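Local coordinates for protein exodeoxyribonuclease (Neisseria meningitidis, PDB 2JC5) that acts as an apurinic/apyrimidinic endonuclease in DNA repair, probably cutting the phosphodiester backbone at abasic sites with the help of magnesium or manganese, at residues M1-S6 with P249-Y254; R102-S107 with E140-V145; I106-P111 with Y124-A129; V145-W150 with D221-T226. All blocks are in the same frame, centred on the assembly; numbering follows the deposited sequence.

In the fold
Contact 1 belongs to one sheet of the DNase I-like beta sandwich, and contacts 2 and 4 to the other, where they share V145 on strand 143-147. Q223 of contact 4 is one bridge between the sheets: its OE1 lies 2.8 Å from Y254 OH and its NE2 lies 3.0 Å from I4 O, both in contact 1. Contact 3 carries strand 103-109, already used in contact 2, on to helix 117-139; it meets contact 4 through L110 N and D149 O, 2.9 Å apart. Contacts 3 and 4 carry the predicted active-site residues Y109 and D149; the side chain of D149 is about 6 Å from bound magnesium and about 6 Å from bicine.

Contact 1. Residues M1-S6 with P249-Y254; sequences MLKIIS and PLVVEY
In one sheet of the DNase I-like beta sandwich, inner strands 2-8 and 250-254 pair antiparallel, with L2, I4 and S6 facing Y254, V252 and L250 in hydrogen-bonded pairs. Each of the three pairs contributes two N-H...O bonds; Y254 N to L2 O is the shortest at 2.8 Å. Between them, K3 with E253 and I5 with V251 form non-hydrogen-bonded pairs whose side chains lie on the other face.

On that face the apolar side chains fit closely: I5 CG1 runs alongside V251 CG2 at 3.8 Å, and I5 CG2 meets P249 CB. Y23 of helix 20-26 covers all three residues. Farther along, K3 CG passes V251 CG1 at 3.7 Å, so the lysine packs its methylenes on the valine; its NZ makes a weak hydrogen bond to S27 O and lies 3.9 Å from E253 OE2, a long salt bridge made doubtful by a second conformer of E253.

The face of L2, I4, S6 and Y254 looks into the sandwich, where its mostly apolar side chains suit burial; S6 OG bonds weakly to Q35, and I4 and Y254 touch V145 of the other sheet. With CG beside the backbone N (chi1 -59°), the Y254 ring reaches back along its own strand, where its hydroxyl hydrogen-bonds to Q223. I4 CD1 comes obliquely to this ring, 3.9 Å from Y254 CE1, while V252 CG1 sits 3.3 Å above one face of the ring, toward its rim.

Contact 2. Residues R102-S107 with E140-V145; sequences RLSVIS and EGRDIV
R142 reaches across to S104, where its NH2 donates to OG at 2.9 Å; the partner lies 23° out of the guanidinium plane, and a weak bond from R142 NE goes to the same oxygen. A bend at chi3 (54°) turns the guanidinium back over the start of strand 103-109, with R102 C against one of its faces. S104 OG also bonds to D99 and R97, and R142 NH2 to G101 O, so the serine hydroxyl sits in a polar network at this corner of the sheet.

R102 lies on the outer side of R142. Its guanidinium presents a face to R142 CG, with NH1 3.3 Å from that carbon, and the two guanidinium planes stand 70° apart. R102 NH1 and R142 NH1 are 4.4 Å apart, but one water accepts from both, which probably eases their repulsion. Two more waters accept from R102 and donate to E140 O. G141, the first residue to leave the preceding helix, has positive phi, which glycine takes up readily.

The strands themselves are parallel, held by regular backbone bonds: D143 N to R102 O, S104 N to D143 O (2.8 Å), V145 N to S104 O and I106 N to V145 O. S104 CB rests on I144 CG1 at 4.0 Å, a short side chain beside a bulky one.

These strands are the two arms of a beta-alpha-beta crossover whose helix, 117-139, covers I106 and I144 with M137; on the other face, L103, V105 and V145 pack on L2 and I4 of strand 2-8.

Contact 3. Residues I106-P111 with Y124-A129; sequences ISLYLP and YRFLDA
F126 swings its ring out of helix 117-139 with CG anti to the backbone N (chi1 -171°), which brings a ring face against P111 and the rim to L108, near the end of strand 103-109, and the ring also to L110 just beyond it. L108 adopts the same first rotamer (chi1 172°), sliding past F126 in the opposite direction, so that its CD1 comes to the far end of the ring.

Three residues therefore meet one ring from different sides. P111 lies over a face: its CD stands 3.7 Å from the ring centroid and only 20° off the normal, a CH-pi contact. L108 CD1 is at the edge, near the ring plane, 3.7 Å from F126 CZ. L110 comes in obliquely, with L110 CG 3.9 Å from F126 CD1. Beyond the ring, L110 sends CD1 and CD2 to L127 CD2, the former at 3.7 Å, and these two leucines cross at about a right angle. A phenyl ring offers a flat face to the proline and a rim to L108, while L110 fills in obliquely.

The contact joins strand and helix of the beta-alpha-beta unit. F89 adds an edge-to-face partner to F126, and Y109, a predicted active-site residue, points away from the helix on the opposite side of the strand.

All five touching residues are buried and the interface is carbon against carbon, so shape and the hydrophobic effect hold it. The proline adds some direction: its CD, bonded to the amide N, probably carries slightly polarised hydrogens, which favours their pointing into the pi face.

Contact 4. Residues V145-W150 with D221-T226; sequences VVCGDW and DYQMVT
The carbonyl oxygen of M224 receives V146 N at 2.8 Å, in its carbonyl plane, and a longer CA-H...O contact from V145. M224 N returns a bond to V146 O, and G148 and Y222 repeat the exchange farther along. G148 adopts backbone angles suited to glycine as the chain turns its corner.

Beyond it W150 folds back over strand 217-225. The edge of Y222 points to the face of the indole's five-membered ring, the planes 65° apart and Y222 CD1 3.5 Å from W150 CD1. M224, its CG beside the backbone N (chi1 -67°), sets CG 3.4 Å from W150 CZ2; the bend at chi2 then carries SD above the six-membered ring at a distance, a Met-aromatic contact. W150 NE1 is buried here with no partner in the model.

These antiparallel strands form the centre of one sheet of the DNase I-like sandwich and lead into the active site. On the face toward the other sheet C147 SG rests 3.9 Å from Q223 CG, and the long Q223 side chain spans the sandwich, NE2 donating to I4 O. D149, the predicted proton donor/acceptor, and D221, predicted to matter for activity, end the pairing: D149 bonds to N8 and D221 to T203 and H247, while D221 OD1 lies 3.4 Å from D149 CB.

Contact 1. Residues M1-S6 with P249-Y254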
loop_
_atom_site.group_PDB
_atom_site.type_symbol
_atom_site.label_atom_id
_atom_site.label_comp_id
_atom_site.label_asym_id
_atom_site.label_seq_id
_atom_site.Cartn_x
_atom_site.Cartn_y
_atom_site.Cartn_z
ATOM N N MET A 1 2.774 -20.907 0.755
ATOM C CA MET A 1 2.711 -19.722 1.668
ATOM C C MET A 1 1.604 -18.786 1.192
ATOM O O MET A 1 1.229 -18.813 0.019
ATOM C CB MET A 1 4.040 -18.946 1.666
ATOM C CG MET A 1 5.306 -19.747 1.999
ATOM S SD MET A 1 5.518 -20.034 3.766
ATOM C CE MET A 1 4.432 -21.443 3.982
ATOM N N LEU A 2 1.092 -17.957 2.101
ATOM C CA LEU A 2 0.183 -16.866 1.728
ATOM C C LEU A 2 1.021 -15.729 1.158
ATOM O O LEU A 2 1.861 -15.171 1.865
ATOM C CB LEU A 2 -0.559 -16.339 2.946
ATOM C CG LEU A 2 -1.437 -15.091 2.777
ATOM C CD1 LEU A 2 -2.645 -15.492 1.984
ATOM C CD2 LEU A 2 -1.809 -14.479 4.133
ATOM N N LYS A 3 0.793 -15.386 -0.106
ATOM C CA LYS A 3 1.563 -14.347 -0.771
ATOM C C LYS A 3 0.656 -13.139 -0.955
ATOM O O LYS A 3 -0.400 -13.228 -1.583
ATOM C CB LYS A 3 2.080 -14.877 -2.113
ATOM C CG LYS A 3 2.917 -13.913 -2.901
ATOM C CD LYS A 3 3.374 -14.475 -4.241
ATOM C CE LYS A 3 4.352 -15.597 -4.058
ATOM N NZ LYS A 3 5.494 -15.436 -4.986
ATOM N N ILE A 4 1.066 -12.018 -0.360
ATOM C CA ILE A 4 0.325 -10.770 -0.441
ATOM C C ILE A 4 1.168 -9.746 -1.185
ATOM O O ILE A 4 2.333 -9.574 -0.858
ATOM C CB ILE A 4 -0.045 -10.199 0.936
ATOM C CG1 ILE A 4 -0.891 -11.196 1.733
ATOM C CG2 ILE A 4 -0.803 -8.897 0.747
ATOM C CD1 ILE A 4 -1.260 -10.774 3.144
ATOM N N ILE A 5 0.589 -9.113 -2.209
ATOM C CA ILE A 5 1.289 -8.129 -3.029
ATOM C C ILE A 5 0.620 -6.793 -2.847
ATOM O O ILE A 5 -0.610 -6.726 -2.899
ATOM C CB ILE A 5 1.297 -8.521 -4.515
ATOM C CG1 ILE A 5 2.013 -9.878 -4.660
ATOM C CG2 ILE A 5 1.941 -7.423 -5.368
ATOM C CD1 ILE A 5 2.293 -10.307 -6.097
ATOM N N SER A 6 1.423 -5.749 -2.621
ATOM C CA SER A 6 0.927 -4.380 -2.566
ATOM C C SER A 6 1.507 -3.633 -3.759
ATOM O O SER A 6 2.712 -3.633 -3.948
ATOM C CB SER A 6 1.347 -3.706 -1.267
ATOM O OG SER A 6 0.729 -2.436 -1.120
ATOM N N PRO A 249 5.839 -3.446 -7.333
ATOM C CA PRO A 249 5.094 -4.262 -6.368
ATOM C C PRO A 249 5.947 -4.759 -5.222
ATOM O O PRO A 249 7.084 -5.175 -5.429
ATOM C CB PRO A 249 4.595 -5.439 -7.212
ATOM C CG PRO A 249 4.553 -4.903 -8.580
ATOM C CD PRO A 249 5.759 -4.008 -8.683
ATOM N N LEU A 250 5.380 -4.703 -4.022
ATOM C CA LEU A 250 5.990 -5.209 -2.805
ATOM C C LEU A 250 5.327 -6.524 -2.442
ATOM O O LEU A 250 4.134 -6.569 -2.185
ATOM C CB LEU A 250 5.823 -4.186 -1.679
ATOM C CG LEU A 250 6.241 -4.605 -0.273
ATOM C CD1 LEU A 250 7.749 -4.936 -0.205
ATOM C CD2 LEU A 250 5.829 -3.533 0.718
ATOM N N VAL A 251 6.112 -7.607 -2.479
ATOM C CA VAL A 251 5.591 -8.949 -2.299
ATOM C C VAL A 251 6.106 -9.521 -0.995
ATOM O O VAL A 251 7.311 -9.522 -0.758
ATOM C CB VAL A 251 6.070 -9.852 -3.451
ATOM C CG1 VAL A 251 5.480 -11.280 -3.308
ATOM C CG2 VAL A 251 5.762 -9.223 -4.821
ATOM N N VAL A 252 5.213 -10.042 -0.162
ATOM C CA VAL A 252 5.627 -10.691 1.102
ATOM C C VAL A 252 4.950 -12.044 1.185
ATOM O O VAL A 252 3.768 -12.163 0.851
ATOM C CB VAL A 252 5.293 -9.855 2.348
ATOM C CG1 VAL A 252 5.848 -10.520 3.620
ATOM C CG2 VAL A 252 5.863 -8.433 2.208
ATOM N N GLU A 253 5.712 -13.052 1.623
ATOM C CA GLU A 253 5.213 -14.408 1.807
ATOM C C GLU A 253 5.139 -14.715 3.289
ATOM O O GLU A 253 6.133 -14.555 3.993
ATOM C CB GLU A 253 6.145 -15.399 1.095
ATOM C CG GLU A 253 6.084 -15.229 -0.401
ATOM C CD GLU A 253 7.023 -16.128 -1.154
ATOM O OE1 GLU A 253 6.903 -17.364 -1.008
ATOM O OE2 GLU A 253 7.860 -15.588 -1.914
ATOM N N TYR A 254 3.962 -15.160 3.742
ATOM C CA TYR A 254 3.707 -15.475 5.137
ATOM C C TYR A 254 3.370 -16.954 5.290
ATOM O O TYR A 254 2.612 -17.509 4.514
ATOM C CB TYR A 254 2.513 -14.661 5.652
ATOM C CG TYR A 254 2.694 -13.162 5.553
ATOM C CD1 TYR A 254 2.310 -12.474 4.404
ATOM C CD2 TYR A 254 3.206 -12.430 6.620
ATOM C CE1 TYR A 254 2.475 -11.102 4.308
ATOM C CE2 TYR A 254 3.366 -11.067 6.537
ATOM C CZ TYR A 254 3.008 -10.403 5.383
ATOM O OH TYR A 254 3.172 -9.043 5.283
#

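Contact 2. Residues R102-S107 with E140-V145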
loop_
_atom_site.group_PDB
_atom_site.type_symbol
_atom_site.label_atom_id
_atom_site.label_comp_id
_atom_site.label_asym_id
_atom_site.label_seq_id
_atom_site.Cartn_x
_atom_site.Cartn_y
_atom_site.Cartn_z
ATOM N N ARG A 102 -9.920 -14.745 10.827
ATOM C CA ARG A 102 -9.187 -13.849 11.707
ATOM C C ARG A 102 -8.106 -13.015 11.013
ATOM O O ARG A 102 -7.389 -12.285 11.685
ATOM C CB ARG A 102 -8.595 -14.658 12.853
ATOM C CG ARG A 102 -9.662 -15.200 13.802
ATOM C CD ARG A 102 -10.253 -14.099 14.675
ATOM N NE ARG A 102 -9.270 -13.702 15.681
ATOM C CZ ARG A 102 -9.474 -12.778 16.616
ATOM N NH1 ARG A 102 -10.586 -12.064 16.626
ATOM N NH2 ARG A 102 -8.519 -12.518 17.485
ATOM N N LEU A 103 -8.004 -13.151 9.693
ATOM C CA LEU A 103 -7.100 -12.346 8.871
ATOM C C LEU A 103 -7.831 -11.131 8.326
ATOM O O LEU A 103 -8.954 -11.237 7.825
ATOM C CB LEU A 103 -6.566 -13.180 7.696
ATOM C CG LEU A 103 -5.637 -12.475 6.695
ATOM C CD1 LEU A 103 -4.348 -12.053 7.365
ATOM C CD2 LEU A 103 -5.395 -13.361 5.508
ATOM N N SER A 104 -7.168 -9.980 8.364
ATOM C CA SER A 104 -7.654 -8.798 7.661
ATOM C C SER A 104 -6.531 -8.229 6.840
ATOM O O SER A 104 -5.385 -8.140 7.298
ATOM C CB SER A 104 -8.156 -7.733 8.624
ATOM O OG SER A 104 -9.238 -8.199 9.408
ATOM N N VAL A 105 -6.856 -7.853 5.616
ATOM C CA VAL A 105 -5.921 -7.143 4.765
ATOM C C VAL A 105 -6.553 -5.854 4.265
ATOM O O VAL A 105 -7.713 -5.850 3.811
ATOM C CB VAL A 105 -5.486 -8.029 3.602
ATOM C CG1 VAL A 105 -4.474 -7.306 2.732
ATOM C CG2 VAL A 105 -4.919 -9.334 4.119
ATOM N N ILE A 106 -5.774 -4.780 4.358
ATOM C CA ILE A 106 -6.188 -3.457 3.943
ATOM C C ILE A 106 -5.371 -3.018 2.747
ATOM O O ILE A 106 -4.195 -3.386 2.605
ATOM C CB ILE A 106 -6.017 -2.454 5.093
ATOM C CG1 ILE A 106 -7.103 -2.715 6.138
ATOM C CG2 ILE A 106 -6.041 -0.994 4.602
ATOM C CD1 ILE A 106 -6.690 -2.456 7.540
ATOM N N SER A 107 -6.025 -2.282 1.857
ATOM C CA SER A 107 -5.338 -1.522 0.826
ATOM C C SER A 107 -5.550 -0.038 1.146
ATOM O O SER A 107 -6.695 0.412 1.236
ATOM C CB SER A 107 -5.880 -1.828 -0.553
ATOM O OG SER A 107 -5.044 -1.162 -1.500
ATOM N N GLU A 140 -7.403 -5.213 18.273
ATOM C CA GLU A 140 -8.377 -6.266 17.956
ATOM C C GLU A 140 -7.863 -7.668 18.307
ATOM O O GLU A 140 -8.652 -8.573 18.572
ATOM C CB GLU A 140 -8.759 -6.243 16.476
ATOM C CG GLU A 140 -9.542 -5.008 16.020
ATOM C CD GLU A 140 -9.909 -5.045 14.540
ATOM O OE1 GLU A 140 -10.109 -6.151 14.013
ATOM O OE2 GLU A 140 -10.014 -3.970 13.899
ATOM N N GLY A 141 -6.544 -7.857 18.267
ATOM C CA GLY A 141 -5.949 -9.164 18.513
ATOM C C GLY A 141 -6.030 -10.128 17.345
ATOM O O GLY A 141 -5.736 -11.309 17.499
ATOM N N ARG A 142 -6.435 -9.607 16.189
ATOM C CA ARG A 142 -6.542 -10.361 14.943
ATOM C C ARG A 142 -5.239 -10.218 14.152
ATOM O O ARG A 142 -4.353 -9.425 14.502
ATOM C CB ARG A 142 -7.668 -9.768 14.082
ATOM C CG ARG A 142 -9.060 -9.939 14.627
ATOM C CD ARG A 142 -10.047 -9.134 13.797
ATOM N NE ARG A 142 -9.943 -9.470 12.395
ATOM C CZ ARG A 142 -10.648 -10.397 11.777
ATOM N NH1 ARG A 142 -11.572 -11.096 12.425
ATOM N NH2 ARG A 142 -10.418 -10.628 10.510
ATOM N N ASP A 143 -5.144 -10.967 13.064
ATOM C CA ASP A 143 -3.984 -10.900 12.188
ATOM C C ASP A 143 -4.271 -9.900 11.093
ATOM O O ASP A 143 -5.189 -10.093 10.323
ATOM C CB ASP A 143 -3.730 -12.267 11.609
ATOM C CG ASP A 143 -3.514 -13.305 12.672
ATOM O OD1 ASP A 143 -2.696 -13.071 13.593
ATOM O OD2 ASP A 143 -4.188 -14.365 12.602
ATOM N N ILE A 144 -3.486 -8.835 11.011
ATOM C CA ILE A 144 -3.785 -7.757 10.063
ATOM C C ILE A 144 -2.554 -7.334 9.287
ATOM O O ILE A 144 -1.467 -7.169 9.864
ATOM C CB ILE A 144 -4.385 -6.519 10.768
ATOM C CG1 ILE A 144 -5.578 -6.918 11.635
ATOM C CG2 ILE A 144 -4.809 -5.461 9.719
ATOM C CD1 ILE A 144 -6.199 -5.786 12.394
ATOM N N VAL A 145 -2.727 -7.180 7.975
ATOM C CA VAL A 145 -1.717 -6.584 7.110
ATOM C C VAL A 145 -2.314 -5.319 6.515
ATOM O O VAL A 145 -3.316 -5.396 5.807
ATOM C CB VAL A 145 -1.280 -7.532 5.983
ATOM C CG1 VAL A 145 -0.149 -6.895 5.137
ATOM C CG2 VAL A 145 -0.814 -8.868 6.574
HETATM O O HOH W 1 -12.875 -11.970 14.761
HETATM O O HOH W 2 -9.076 -11.041 19.918
HETATM O O HOH W 3 -11.026 -9.125 17.493
#

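Contact 3. Residues I106-P111 with Y124-A129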
loop_
_atom_site.group_PDB
_atom_site.type_symbol
_atom_site.label_atom_id
_atom_site.label_comp_id
_atom_site.label_asym_id
_atom_site.label_seq_id
_atom_site.Cartn_x
_atom_site.Cartn_y
_atom_site.Cartn_z
ATOM N N ILE A 106 -5.774 -4.780 4.358
ATOM C CA ILE A 106 -6.188 -3.457 3.943
ATOM C C ILE A 106 -5.371 -3.018 2.747
ATOM O O ILE A 106 -4.195 -3.386 2.605
ATOM C CB ILE A 106 -6.017 -2.454 5.093
ATOM C CG1 ILE A 106 -7.103 -2.715 6.138
ATOM C CG2 ILE A 106 -6.041 -0.994 4.602
ATOM C CD1 ILE A 106 -6.690 -2.456 7.540
ATOM N N SER A 107 -6.025 -2.282 1.857
ATOM C CA SER A 107 -5.338 -1.522 0.826
ATOM C C SER A 107 -5.550 -0.038 1.146
ATOM O O SER A 107 -6.695 0.412 1.236
ATOM C CB SER A 107 -5.880 -1.828 -0.553
ATOM O OG SER A 107 -5.044 -1.162 -1.500
ATOM N N LEU A 108 -4.435 0.688 1.306
ATOM C CA LEU A 108 -4.406 2.065 1.771
ATOM C C LEU A 108 -3.654 2.939 0.790
ATOM O O LEU A 108 -2.557 2.593 0.391
ATOM C CB LEU A 108 -3.664 2.125 3.110
ATOM C CG LEU A 108 -3.371 3.527 3.669
ATOM C CD1 LEU A 108 -4.627 4.224 4.140
ATOM C CD2 LEU A 108 -2.349 3.465 4.811
ATOM N N TYR A 109 -4.234 4.081 0.431
ATOM C CA TYR A 109 -3.555 5.079 -0.376
ATOM C C TYR A 109 -3.555 6.376 0.419
ATOM O O TYR A 109 -4.552 7.110 0.455
ATOM C CB TYR A 109 -4.230 5.256 -1.723
ATOM C CG TYR A 109 -3.544 6.214 -2.669
ATOM C CD1 TYR A 109 -2.160 6.336 -2.716
ATOM C CD2 TYR A 109 -4.286 6.997 -3.511
ATOM C CE1 TYR A 109 -1.556 7.190 -3.580
ATOM C CE2 TYR A 109 -3.686 7.872 -4.373
ATOM C CZ TYR A 109 -2.323 7.969 -4.413
ATOM O OH TYR A 109 -1.725 8.853 -5.288
ATOM N N LEU A 110 -2.432 6.628 1.087
ATOM C CA LEU A 110 -2.297 7.795 1.957
ATOM C C LEU A 110 -2.084 9.051 1.099
ATOM O O LEU A 110 -1.384 8.990 0.111
ATOM C CB LEU A 110 -1.145 7.554 2.924
ATOM C CG LEU A 110 -1.130 8.305 4.239
ATOM C CD1 LEU A 110 -0.470 7.449 5.327
ATOM C CD2 LEU A 110 -0.401 9.631 4.049
ATOM N N PRO A 111 -2.748 10.176 1.417
ATOM C CA PRO A 111 -2.603 11.372 0.585
ATOM C C PRO A 111 -1.157 11.836 0.429
ATOM O O PRO A 111 -0.373 11.760 1.391
ATOM C CB PRO A 111 -3.397 12.441 1.364
ATOM C CG PRO A 111 -4.353 11.692 2.178
ATOM C CD PRO A 111 -3.659 10.415 2.551
ATOM N N TYR A 124 -1.570 15.605 6.725
ATOM C CA TYR A 124 -1.438 15.594 8.183
ATOM C C TYR A 124 -2.755 15.293 8.888
ATOM O O TYR A 124 -2.755 14.569 9.868
ATOM C CB TYR A 124 -0.858 16.903 8.715
ATOM C CG TYR A 124 0.642 17.050 8.554
ATOM C CD1 TYR A 124 1.503 16.020 8.925
ATOM C CD2 TYR A 124 1.201 18.241 8.098
ATOM C CE1 TYR A 124 2.877 16.158 8.829
ATOM C CE2 TYR A 124 2.585 18.394 8.005
ATOM C CZ TYR A 124 3.410 17.335 8.361
ATOM O OH TYR A 124 4.777 17.468 8.268
ATOM N N ARG A 125 -3.873 15.833 8.409
ATOM C CA ARG A 125 -5.161 15.475 8.992
ATOM C C ARG A 125 -5.472 13.976 8.810
ATOM O O ARG A 125 -6.033 13.334 9.694
ATOM C CB ARG A 125 -6.268 16.372 8.430
ATOM C CG ARG A 125 -6.131 17.809 8.911
ATOM C CD ARG A 125 -7.380 18.620 8.683
ATOM N NE ARG A 125 -7.613 18.888 7.264
ATOM C CZ ARG A 125 -8.471 18.236 6.480
ATOM N NH1 ARG A 125 -9.216 17.240 6.950
ATOM N NH2 ARG A 125 -8.594 18.591 5.206
ATOM N N PHE A 126 -5.088 13.398 7.674
ATOM C CA PHE A 126 -5.252 11.960 7.483
ATOM C C PHE A 126 -4.432 11.144 8.489
ATOM O O PHE A 126 -4.917 10.186 9.097
ATOM C CB PHE A 126 -4.846 11.595 6.068
ATOM C CG PHE A 126 -5.176 10.183 5.688
ATOM C CD1 PHE A 126 -4.397 9.114 6.113
ATOM C CD2 PHE A 126 -6.278 9.928 4.904
ATOM C CE1 PHE A 126 -4.729 7.814 5.768
ATOM C CE2 PHE A 126 -6.609 8.637 4.530
ATOM C CZ PHE A 126 -5.827 7.578 4.973
ATOM N N LEU A 127 -3.179 11.542 8.680
ATOM C CA LEU A 127 -2.346 10.880 9.663
ATOM C C LEU A 127 -3.003 10.889 11.043
ATOM O O LEU A 127 -2.978 9.895 11.755
ATOM C CB LEU A 127 -0.958 11.533 9.748
ATOM C CG LEU A 127 -0.019 11.546 8.527
ATOM C CD1 LEU A 127 1.417 11.918 8.951
ATOM C CD2 LEU A 127 -0.065 10.238 7.751
ATOM N N ASP A 128 -3.573 12.031 11.429
ATOM C CA ASP A 128 -4.172 12.137 12.755
ATOM C C ASP A 128 -5.454 11.340 12.890
ATOM O O ASP A 128 -5.748 10.820 13.968
ATOM C CB ASP A 128 -4.433 13.606 13.107
ATOM C CG ASP A 128 -3.161 14.391 13.328
ATOM O OD1 ASP A 128 -2.133 13.795 13.707
ATOM O OD2 ASP A 128 -3.187 15.635 13.145
ATOM N N ALA A 129 -6.223 11.230 11.807
ATOM C CA ALA A 129 -7.455 10.423 11.812
ATOM C C ALA A 129 -7.174 8.939 11.732
ATOM O O ALA A 129 -7.924 8.134 12.260
ATOM C CB ALA A 129 -8.386 10.839 10.667
#

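Contact 4. Residues V145-W150 with D221-T226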
loop_
_atom_site.group_PDB
_atom_site.type_symbol
_atom_site.label_atom_id
_atom_site.label_comp_id
_atom_site.label_asym_id
_atom_site.label_seq_id
_atom_site.Cartn_x
_atom_site.Cartn_y
_atom_site.Cartn_z
ATOM N N VAL A 145 -2.727 -7.180 7.975
ATOM C CA VAL A 145 -1.717 -6.584 7.110
ATOM C C VAL A 145 -2.314 -5.319 6.515
ATOM O O VAL A 145 -3.316 -5.396 5.807
ATOM C CB VAL A 145 -1.280 -7.532 5.983
ATOM C CG1 VAL A 145 -0.149 -6.895 5.137
ATOM C CG2 VAL A 145 -0.814 -8.868 6.574
ATOM N N VAL A 146 -1.678 -4.170 6.792
ATOM C CA VAL A 146 -2.059 -2.907 6.162
ATOM C C VAL A 146 -1.066 -2.649 5.029
ATOM O O VAL A 146 0.087 -2.266 5.278
ATOM C CB VAL A 146 -2.085 -1.732 7.169
ATOM C CG1 VAL A 146 -2.614 -0.466 6.494
ATOM C CG2 VAL A 146 -2.956 -2.082 8.384
ATOM N N CYS A 147 -1.509 -2.928 3.805
ATOM C CA CYS A 147 -0.731 -2.732 2.603
ATOM C C CYS A 147 -0.987 -1.360 2.038
ATOM O O CYS A 147 -2.128 -0.911 1.991
ATOM C CB CYS A 147 -1.160 -3.695 1.511
ATOM S SG CYS A 147 -0.756 -5.380 1.752
ATOM N N GLY A 148 0.051 -0.723 1.515
ATOM C CA GLY A 148 -0.210 0.323 0.566
ATOM C C GLY A 148 0.885 1.327 0.415
ATOM O O GLY A 148 2.035 1.079 0.767
ATOM N N ASP A 149 0.486 2.458 -0.148
ATOM C CA ASP A 149 1.376 3.558 -0.426
ATOM C C ASP A 149 1.133 4.575 0.669
ATOM O O ASP A 149 0.070 5.190 0.728
ATOM C CB ASP A 149 1.053 4.128 -1.794
ATOM C CG ASP A 149 1.865 5.348 -2.155
ATOM O OD1 ASP A 149 2.701 5.811 -1.351
ATOM O OD2 ASP A 149 1.668 5.863 -3.288
ATOM N N TRP A 150 2.091 4.657 1.584
ATOM C CA TRP A 150 1.985 5.501 2.765
ATOM C C TRP A 150 2.583 6.873 2.519
ATOM O O TRP A 150 2.447 7.750 3.368
ATOM C CB TRP A 150 2.658 4.840 3.972
ATOM C CG TRP A 150 1.973 3.582 4.451
ATOM C CD1 TRP A 150 1.753 2.441 3.736
ATOM C CD2 TRP A 150 1.439 3.342 5.754
ATOM N NE1 TRP A 150 1.104 1.509 4.512
ATOM C CE2 TRP A 150 0.921 2.030 5.765
ATOM C CE3 TRP A 150 1.366 4.099 6.928
ATOM C CZ2 TRP A 150 0.318 1.480 6.887
ATOM C CZ3 TRP A 150 0.786 3.532 8.045
ATOM C CH2 TRP A 150 0.265 2.251 8.008
ATOM N N ASP A 221 6.104 2.426 0.020
ATOM C CA ASP A 221 5.099 1.370 0.064
ATOM C C ASP A 221 5.500 0.400 1.153
ATOM O O ASP A 221 6.688 0.094 1.307
ATOM C CB ASP A 221 5.018 0.675 -1.285
ATOM C CG ASP A 221 4.599 1.627 -2.396
ATOM O OD1 ASP A 221 3.369 1.817 -2.592
ATOM O OD2 ASP A 221 5.481 2.200 -3.082
ATOM N N TYR A 222 4.518 -0.053 1.916
ATOM C CA TYR A 222 4.756 -0.892 3.090
ATOM C C TYR A 222 3.744 -2.009 3.190
ATOM O O TYR A 222 2.622 -1.897 2.698
ATOM C CB TYR A 222 4.589 -0.106 4.396
ATOM C CG TYR A 222 5.494 1.053 4.644
ATOM C CD1 TYR A 222 5.284 2.274 4.013
ATOM C CD2 TYR A 222 6.540 0.962 5.548
ATOM C CE1 TYR A 222 6.110 3.337 4.249
ATOM C CE2 TYR A 222 7.356 2.037 5.797
ATOM C CZ TYR A 222 7.129 3.231 5.153
ATOM O OH TYR A 222 7.943 4.311 5.434
ATOM N N GLN A 223 4.128 -3.051 3.914
ATOM C CA GLN A 223 3.176 -3.950 4.577
ATOM C C GLN A 223 3.419 -3.813 6.071
ATOM O O GLN A 223 4.469 -4.200 6.561
ATOM C CB GLN A 223 3.356 -5.390 4.079
ATOM C CG GLN A 223 2.999 -5.535 2.599
ATOM C CD GLN A 223 2.764 -6.972 2.103
ATOM O OE1 GLN A 223 2.481 -7.901 2.865
ATOM N NE2 GLN A 223 2.858 -7.138 0.800
ATOM N N MET A 224 2.479 -3.172 6.764
ATOM C CA MET A 224 2.538 -3.047 8.221
ATOM C C MET A 224 1.733 -4.186 8.827
ATOM O O MET A 224 0.582 -4.375 8.456
ATOM C CB MET A 224 1.959 -1.716 8.703
ATOM C CG MET A 224 2.767 -0.497 8.285
ATOM S SD MET A 224 4.341 -0.415 9.182
ATOM C CE MET A 224 4.788 1.289 8.845
ATOM N N VAL A 225 2.332 -4.940 9.749
ATOM C CA VAL A 225 1.773 -6.223 10.172
ATOM C C VAL A 225 1.686 -6.322 11.698
ATOM O O VAL A 225 2.548 -5.813 12.423
ATOM C CB VAL A 225 2.635 -7.382 9.583
ATOM C CG1 VAL A 225 2.007 -8.744 9.836
ATOM C CG2 VAL A 225 2.838 -7.186 8.072
ATOM N N THR A 226 0.650 -7.005 12.177
ATOM C CA THR A 226 0.478 -7.323 13.603
ATOM C C THR A 226 1.531 -8.346 14.051
ATOM O O THR A 226 2.135 -9.004 13.212
ATOM C CB THR A 226 -0.939 -7.836 13.840
ATOM O OG1 THR A 226 -1.263 -8.817 12.852
ATOM C CG2 THR A 226 -1.913 -6.675 13.760
#